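Local coordinates for protein ferredoxin (Mycobacterium smegmatis, PDB 2V2K) that transfers electrons in a wide variety of metabolic reactions as a seven-iron ferredoxin with one [3Fe-4S] and one [4Fe-4S] cluster, at residues Asp62-Ser65 and Ser66-Gln69. Sequence-based numbering, arbitrary orientation.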
loop_
_atom_site.group_PDB
_atom_site.type_symbol
_atom_site.label_atom_id
_atom_site.label_comp_id
_atom_site.label_asym_id
_atom_site.label_seq_id
_atom_site.Cartn_x
_atom_site.Cartn_y
_atom_site.Cartn_z
ATOM N N ASP A 62 -4.208 15.180 5.392
ATOM C CA ASP A 62 -5.313 15.008 6.371
ATOM C C ASP A 62 -6.529 14.255 5.789
ATOM O O ASP A 62 -7.094 13.379 6.451
ATOM C CB ASP A 62 -5.759 16.373 6.960
ATOM C CG ASP A 62 -4.689 17.019 7.876
ATOM O OD1 ASP A 62 -3.676 16.366 8.217
ATOM O OD2 ASP A 62 -4.861 18.197 8.261
ATOM N N GLN A 63 -6.911 14.574 4.553
ATOM C CA GLN A 63 -8.072 13.943 3.901
ATOM C C GLN A 63 -7.947 12.419 3.716
ATOM O O GLN A 63 -8.951 11.698 3.648
ATOM C CB GLN A 63 -8.335 14.593 2.536
ATOM C CG GLN A 63 -7.078 14.731 1.637
ATOM C CD GLN A 63 -7.386 14.749 0.136
ATOM O OE1 GLN A 63 -6.505 15.039 -0.686
ATOM N NE2 GLN A 63 -8.626 14.420 -0.226
ATOM N N TRP A 64 -6.714 11.943 3.614
ATOM C CA TRP A 64 -6.441 10.523 3.500
ATOM C C TRP A 64 -5.750 9.993 4.761
ATOM O O TRP A 64 -5.108 8.952 4.735
ATOM C CB TRP A 64 -5.579 10.277 2.258
ATOM C CG TRP A 64 -6.273 10.615 0.974
ATOM C CD1 TRP A 64 -7.605 10.497 0.708
ATOM C CD2 TRP A 64 -5.667 11.104 -0.234
ATOM N NE1 TRP A 64 -7.869 10.890 -0.581
ATOM C CE2 TRP A 64 -6.699 11.269 -1.182
ATOM C CE3 TRP A 64 -4.356 11.416 -0.607
ATOM C CZ2 TRP A 64 -6.461 11.733 -2.480
ATOM C CZ3 TRP A 64 -4.123 11.884 -1.892
ATOM C CH2 TRP A 64 -5.170 12.036 -2.813
ATOM N N SER A 65 -5.926 10.678 5.892
ATOM C CA SER A 65 -5.182 10.316 7.103
ATOM C C SER A 65 -5.443 8.884 7.607
ATOM O O SER A 65 -4.609 8.318 8.311
ATOM C CB SER A 65 -5.414 11.336 8.223
ATOM O OG SER A 65 -6.774 11.388 8.608
ATOM N N SER A 66 -6.568 8.282 7.227
ATOM C CA SER A 66 -6.911 6.956 7.715
ATOM C C SER A 66 -6.162 5.840 6.964
ATOM O O SER A 66 -6.160 4.693 7.408
ATOM C CB SER A 66 -8.420 6.732 7.626
ATOM O OG SER A 66 -8.786 6.547 6.265
ATOM N N TYR A 67 -5.516 6.185 5.848
ATOM C CA TYR A 67 -4.801 5.186 5.032
ATOM C C TYR A 67 -3.566 4.555 5.693
ATOM O O TYR A 67 -3.274 3.402 5.433
ATOM C CB TYR A 67 -4.483 5.713 3.615
ATOM C CG TYR A 67 -5.675 5.619 2.687
ATOM C CD1 TYR A 67 -5.876 4.498 1.878
ATOM C CD2 TYR A 67 -6.631 6.628 2.656
ATOM C CE1 TYR A 67 -6.978 4.399 1.044
ATOM C CE2 TYR A 67 -7.738 6.538 1.841
ATOM C CZ TYR A 67 -7.921 5.428 1.024
ATOM O OH TYR A 67 -9.046 5.338 0.213
ATOM N N ALA A 68 -2.870 5.277 6.567
ATOM C CA ALA A 68 -1.782 4.663 7.340
ATOM C C ALA A 68 -2.224 3.451 8.163
ATOM O O ALA A 68 -1.600 2.404 8.099
ATOM C CB ALA A 68 -1.101 5.704 8.242
ATOM N N GLN A 69 -3.293 3.592 8.949
ATOM C CA GLN A 69 -3.869 2.432 9.623
ATOM C C GLN A 69 -4.346 1.328 8.662
ATOM O O GLN A 69 -4.257 0.139 8.995
ATOM C CB GLN A 69 -5.048 2.842 10.505
ATOM C CG GLN A 69 -5.512 1.728 11.427
ATOM C CD GLN A 69 -4.446 1.328 12.448
ATOM O OE1 GLN A 69 -4.103 0.147 12.581
ATOM N NE2 GLN A 69 -3.904 2.320 13.161
HETATM O O HOH W 1 -4.152 6.244 9.781
#
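Trp-64 and Tyr-67 mark the two ends of a type I beta turn, in which the chain leaves a short 3-10 segment at residues 62-63 and enters helix 67-73. The turn is closed by Tyr-67 N, which donates to Trp-64 O at 3.0 Å with a nearly straight N-H...O angle of 166°, although the donor stands well above the carbonyl plane. One residue further on the direct bond gives way to water: Ser-65 O receives a hydrogen bond from a water at 2.6 Å, and the same water accepts from Gln-69 N at 2.9 Å, so it links Gln-69 N, four residues on, to Ser-65 O in the turn.

The preceding bend is tied down by Asp-62 O, which takes both Ser-65 N and Ser-65 OG, each at 3.0 Å. The hydroxyl arrives in the carbonyl plane, its torsion (chi1 62°) holding OG between the backbone N and the carbonyl carbon and hence turned back toward residue 62. Among the larger side chains, Tyr-67 CD2 lies 3.8 Å from Trp-64 CB, and Trp-64 O sits at the edge of the tyrosine ring, near its plane. The five-membered ring of Trp-64 and the Tyr-67 ring have planes at 83° and centroids 5.7 Å apart, an oblique approach that is neither a stack nor edge-to-face.

Beyond the turn, Trp-64 packs on the loop containing Ala-5, Glu-6 and Pro-7, and Tyr-67 OH is hydrogen-bonded to Glu-6 OE1, joining Tyr-67 to the residues just ahead of Cys-8, a probable [3Fe-4S] ligand. Chemically, then, backbone bonds, the Ser-65 hydroxyl and one water tie this surface turn together, while Trp-64 by packing, and Tyr-67 by its hydrogen bond to Glu-6, fasten it to the loop after strand 2-4.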